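Local coordinates for serpin (Taeniopygia guttata, PDB 5HGC), which probably inhibits serine endopeptidases, as many serpins do, and binds cortisol in a pocket, at residues T188-F193 with T200-M205; P274-S279 with G371-P376. All coordinates share one frame; numbering follows the deposited sequence.

Overall arrangement
Both strands of contact 1 precede both segments of contact 2 in the sequence. Contact 1 is the local hairpin of strands 189-194 and 200-209, near the end of the molecule; contact 2 brings residues 274-279, on strand 265-283, against the tail of strand 366-373, deep in the body. Their centres are about 12 Å apart, and strand 265-283 runs beside 200-209, so the two meet directly: a probable hydrogen bond joins K275 N to P204 O (2.7 Å), and V203 CG2 packs on P376 CG. In serpin terms, the hairpin of sheet C is thereby tied to the junction between sheet A and sheet B, where the C-terminal tail passes.

Contact 1: residues T188-F193 with T200-M205; sequences TEEREF and TVKVPM
F193 N gives its hydrogen to V201 O at 2.8 Å, with 159° at the hydrogen, and V201 N returns the bond to F193 O. The same reciprocal pairing joins R191 with V203 (R191 N to V203 O, 3.0 Å) and E189 with M205. The last pair is less regular: M205 N sits 40° out of the carbonyl plane of E189 O, and the return bond from E189 N to M205 O lengthens to 3.3 Å. Between these pairs the chains come closer, E190 facing P204 and E192 facing K202, and CA-H groups lean on carbonyl oxygens, as E190 CA does on V203 O.

E189, R191, F193, V201, V203 and M205 share one face. Here F193 CB lies 3.9 Å from V201 CG2 and also touches V203 CG1, while the ring itself leads off to P376. M205 has CG anti to its backbone N (chi1 -172°), which brings M205 CG to 3.9 Å from R191 CD, the two side chains crossing obliquely. In the conformer given, one of two modelled, the R191 guanidinium goes on to a salt bridge with E350 and a cation-pi contact with Y272.

On the other face E192 and K202 run side by side, and T200 CG2 approaches the E192 carboxylate carbon. E190 reaches toward K202 too, but that salt bridge is long and doubtful, since E190 also has two conformers. At the open end T188 CG2 lies alongside P204 CB (3.8 Å), with its hydroxyl bonded to E327.

One face buries F193, V203 and M205 but keeps E189 and R191 exposed; the other carries exposed E190, E192 and K202 beside P204: this is the beta hairpin of serpin sheet C.

Contact 2: residues P274-S279 with G371-P376; sequences PKFSIS and GKIVNP
In the serpin fold, the strand that crosses from sheet C into sheet A passes the C-terminal end of a sheet B strand, and this buried contact lies at that passage. The chains do not pair as strands; side chains do the work. F276 holds the centre. Its CG stands between the backbone N and the carbonyl carbon (chi1 79°), which carries the ring inward from the strand until its far end reaches I373. F276 CE2 comes to 3.7 Å from I373 CG1, and F276 CZ is only slightly farther from the same methylene, the two side chains crossing obliquely.

At the root of the ring P376 takes over. P376 CB packs 3.9 Å from F276 CB and near F276 CG, the proline and phenylalanine side chains meeting at about a right angle, so that the aromatic group is touched near both its ends by the C-terminal segment. Within its own segment, P274 O lies in the plane of the ring, at its edge. I278 adds its outermost carbon: I278 CD1 meets I373 CG1 at 4.1 Å, giving that one methylene two neighbours from the facing strand.

The polar link is indirect. A water accepts from S277 N at 3.2 Å and donates to P376 O at 3.0 Å, spanning a gap that no direct hydrogen bond crosses. Outside the two segments, F276 and I278 are held by backbone bonds to V325 and L323 of strand 316-325, while V374 N and N375 N both bond to N34 OD1 and K372 turns away to a salt bridge with E249.

Cohesion across the two segments is therefore mainly apolar, from an aromatic ring, two isoleucines and a proline, with one water joining backbone groups at the margin.

Contact 1: residues T188-F193 with T200-M205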
# COMPACT_ATOMS: atom_id res chain seq x y z
N THR A 188 18.68 -19.59 -7.44
CA THR A 188 18.24 -19.20 -6.10
C THR A 188 18.87 -20.19 -5.11
O THR A 188 18.78 -21.40 -5.35
CB THR A 188 16.70 -19.20 -6.00
OG1 THR A 188 16.18 -18.21 -6.89
CG2 THR A 188 16.21 -18.89 -4.58
N GLU A 189 19.51 -19.69 -4.05
CA GLU A 189 20.18 -20.49 -3.03
C GLU A 189 19.94 -19.82 -1.70
O GLU A 189 19.85 -18.59 -1.65
CB GLU A 189 21.72 -20.51 -3.20
CG GLU A 189 22.31 -20.70 -4.61
CD GLU A 189 22.05 -22.09 -5.25
OE1 GLU A 189 22.24 -22.19 -6.50
OE2 GLU A 189 21.68 -23.07 -4.55
N GLU A 190 19.81 -20.61 -0.63
CA GLU A 190 19.61 -20.00 0.68
C GLU A 190 20.90 -19.34 1.11
O GLU A 190 21.97 -19.95 1.00
CB GLU A 190 19.02 -20.97 1.75
CG GLU A 190 19.90 -22.11 2.26
CD GLU A 190 19.55 -22.55 3.69
OE1 GLU A 190 20.44 -23.06 4.39
OE2 GLU A 190 18.38 -22.37 4.12
N ARG A 191 20.78 -18.08 1.51
CA ARG A 191 21.89 -17.24 1.92
C ARG A 191 21.47 -16.50 3.17
O ARG A 191 20.31 -16.53 3.56
CB ARG A 191 22.26 -16.24 0.82
CG ARG A 191 23.08 -16.83 -0.32
CD ARG A 191 23.34 -15.79 -1.41
NE ARG A 191 24.36 -14.81 -1.03
CZ ARG A 191 25.63 -14.87 -1.39
NH1 ARG A 191 26.48 -13.93 -1.01
NH2 ARG A 191 26.05 -15.87 -2.15
N GLU A 192 22.43 -15.82 3.77
CA GLU A 192 22.22 -15.21 5.02
C GLU A 192 21.69 -13.81 4.88
O GLU A 192 22.15 -13.07 4.01
CB GLU A 192 23.53 -15.19 5.79
CG GLU A 192 23.79 -16.50 6.53
CD GLU A 192 25.05 -16.46 7.38
OE1 GLU A 192 25.86 -15.49 7.29
OE2 GLU A 192 25.22 -17.44 8.14
N PHE A 193 20.75 -13.46 5.76
CA PHE A 193 20.16 -12.14 5.82
C PHE A 193 20.40 -11.64 7.22
O PHE A 193 20.09 -12.33 8.21
CB PHE A 193 18.64 -12.19 5.49
CG PHE A 193 18.02 -10.84 5.35
CD1 PHE A 193 17.69 -10.06 6.47
CD2 PHE A 193 17.78 -10.30 4.07
CE1 PHE A 193 17.18 -8.78 6.35
CE2 PHE A 193 17.27 -9.00 3.95
CZ PHE A 193 16.96 -8.25 5.09
N THR A 200 20.23 -13.24 12.62
CA THR A 200 20.68 -13.64 11.29
C THR A 200 19.82 -14.79 10.82
O THR A 200 19.68 -15.77 11.53
CB THR A 200 22.17 -14.09 11.32
OG1 THR A 200 22.98 -12.93 11.56
CG2 THR A 200 22.61 -14.84 9.98
N VAL A 201 19.25 -14.68 9.63
CA VAL A 201 18.31 -15.71 9.18
C VAL A 201 18.70 -16.24 7.80
O VAL A 201 19.45 -15.60 7.08
CB VAL A 201 16.82 -15.23 9.17
CG1 VAL A 201 16.35 -14.75 10.56
CG2 VAL A 201 16.62 -14.13 8.14
N LYS A 202 18.21 -17.42 7.45
CA LYS A 202 18.42 -17.87 6.11
C LYS A 202 17.18 -17.62 5.26
O LYS A 202 16.07 -17.80 5.72
CB LYS A 202 19.04 -19.28 6.07
CG LYS A 202 20.58 -19.16 6.18
CD LYS A 202 21.32 -20.49 6.34
CE LYS A 202 21.49 -20.83 7.82
NZ LYS A 202 21.20 -22.28 8.07
N VAL A 203 17.40 -17.13 4.04
CA VAL A 203 16.35 -16.66 3.16
C VAL A 203 16.70 -17.19 1.77
O VAL A 203 17.88 -17.26 1.44
CB VAL A 203 16.30 -15.10 3.20
CG1 VAL A 203 17.47 -14.49 2.45
CG2 VAL A 203 15.01 -14.58 2.60
N PRO A 204 15.71 -17.60 0.97
CA PRO A 204 16.11 -17.94 -0.41
C PRO A 204 16.43 -16.65 -1.20
O PRO A 204 15.54 -15.84 -1.50
CB PRO A 204 14.90 -18.72 -0.98
CG PRO A 204 13.76 -18.42 -0.07
CD PRO A 204 14.32 -18.00 1.27
N MET A 205 17.72 -16.47 -1.50
CA MET A 205 18.23 -15.29 -2.17
C MET A 205 18.27 -15.53 -3.68
O MET A 205 18.95 -16.45 -4.15
CB MET A 205 19.60 -14.98 -1.61
CG MET A 205 20.17 -13.67 -2.07
SD MET A 205 19.34 -12.27 -1.32
CE MET A 205 19.86 -12.22 0.41

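Contact 2: residues P274-S279 with G371-P376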
# COMPACT_ATOMS: atom_id res chain seq x y z
N PRO A 274 16.02 -11.19 -2.10
CA PRO A 274 15.35 -12.37 -1.51
C PRO A 274 13.98 -12.76 -2.18
O PRO A 274 13.22 -11.88 -2.59
CB PRO A 274 15.14 -11.95 -0.06
CG PRO A 274 15.13 -10.48 -0.06
CD PRO A 274 16.08 -10.06 -1.15
N LYS A 275 13.74 -14.06 -2.37
CA LYS A 275 12.41 -14.61 -2.56
C LYS A 275 11.74 -14.62 -1.20
O LYS A 275 12.20 -15.29 -0.30
CB LYS A 275 12.48 -16.03 -3.12
CG LYS A 275 11.13 -16.74 -3.17
CD LYS A 275 11.21 -18.17 -3.71
CE LYS A 275 10.13 -19.06 -3.09
NZ LYS A 275 10.12 -20.37 -3.77
N PHE A 276 10.63 -13.90 -1.07
CA PHE A 276 9.89 -13.80 0.19
C PHE A 276 8.39 -13.38 0.01
O PHE A 276 7.92 -13.05 -1.11
CB PHE A 276 10.63 -12.82 1.10
CG PHE A 276 10.37 -11.38 0.76
CD1 PHE A 276 10.97 -10.80 -0.35
CD2 PHE A 276 9.50 -10.59 1.53
CE1 PHE A 276 10.73 -9.47 -0.70
CE2 PHE A 276 9.28 -9.24 1.21
CZ PHE A 276 9.90 -8.68 0.09
N SER A 277 7.64 -13.38 1.12
CA SER A 277 6.22 -12.97 1.17
C SER A 277 6.09 -12.15 2.38
O SER A 277 6.74 -12.45 3.38
CB SER A 277 5.33 -14.18 1.38
OG SER A 277 5.47 -15.04 0.28
N ILE A 278 5.23 -11.15 2.34
CA ILE A 278 5.02 -10.30 3.50
C ILE A 278 3.53 -9.85 3.68
O ILE A 278 2.88 -9.57 2.68
CB ILE A 278 6.05 -9.13 3.51
CG1 ILE A 278 6.12 -8.49 4.92
CG2 ILE A 278 5.80 -8.17 2.36
CD1 ILE A 278 7.08 -7.33 5.05
N SER A 279 3.03 -9.81 4.93
CA SER A 279 1.70 -9.25 5.30
C SER A 279 1.90 -8.08 6.20
O SER A 279 2.76 -8.10 7.06
CB SER A 279 0.88 -10.22 6.16
OG SER A 279 0.34 -11.25 5.40
N GLY A 371 6.94 -1.07 1.84
CA GLY A 371 7.42 -2.17 2.65
C GLY A 371 8.71 -1.71 3.29
O GLY A 371 9.53 -1.04 2.66
N LYS A 372 8.88 -2.04 4.55
CA LYS A 372 10.15 -1.93 5.20
C LYS A 372 10.33 -3.36 5.64
O LYS A 372 9.55 -3.85 6.45
CB LYS A 372 10.06 -0.96 6.40
CG LYS A 372 11.31 -1.02 7.22
CD LYS A 372 11.24 -0.15 8.42
CE LYS A 372 12.41 -0.51 9.34
NZ LYS A 372 12.44 0.46 10.47
N ILE A 373 11.29 -4.05 5.04
CA ILE A 373 11.53 -5.46 5.30
C ILE A 373 12.77 -5.52 6.19
O ILE A 373 13.87 -5.29 5.70
CB ILE A 373 11.77 -6.27 4.00
CG1 ILE A 373 10.52 -6.27 3.07
CG2 ILE A 373 12.01 -7.74 4.33
CD1 ILE A 373 9.95 -4.94 2.63
N VAL A 374 12.58 -5.75 7.49
CA VAL A 374 13.70 -6.00 8.39
C VAL A 374 13.95 -7.52 8.50
O VAL A 374 15.06 -7.95 8.76
CB VAL A 374 13.59 -5.26 9.77
CG1 VAL A 374 12.71 -4.02 9.66
CG2 VAL A 374 13.03 -6.12 10.87
N ASN A 375 12.94 -8.34 8.27
CA ASN A 375 13.13 -9.77 8.36
C ASN A 375 12.21 -10.50 7.39
O ASN A 375 11.06 -10.71 7.66
CB ASN A 375 12.95 -10.21 9.81
CG ASN A 375 13.20 -11.69 10.05
OD1 ASN A 375 13.21 -12.56 9.14
ND2 ASN A 375 13.35 -12.00 11.31
N PRO A 376 12.76 -10.93 6.24
CA PRO A 376 11.92 -11.54 5.23
C PRO A 376 11.47 -12.98 5.57
O PRO A 376 10.83 -13.63 4.74
CB PRO A 376 12.82 -11.52 3.99
CG PRO A 376 14.22 -11.62 4.50
CD PRO A 376 14.19 -10.93 5.83
O HOH W 1 9.01 -15.38 3.17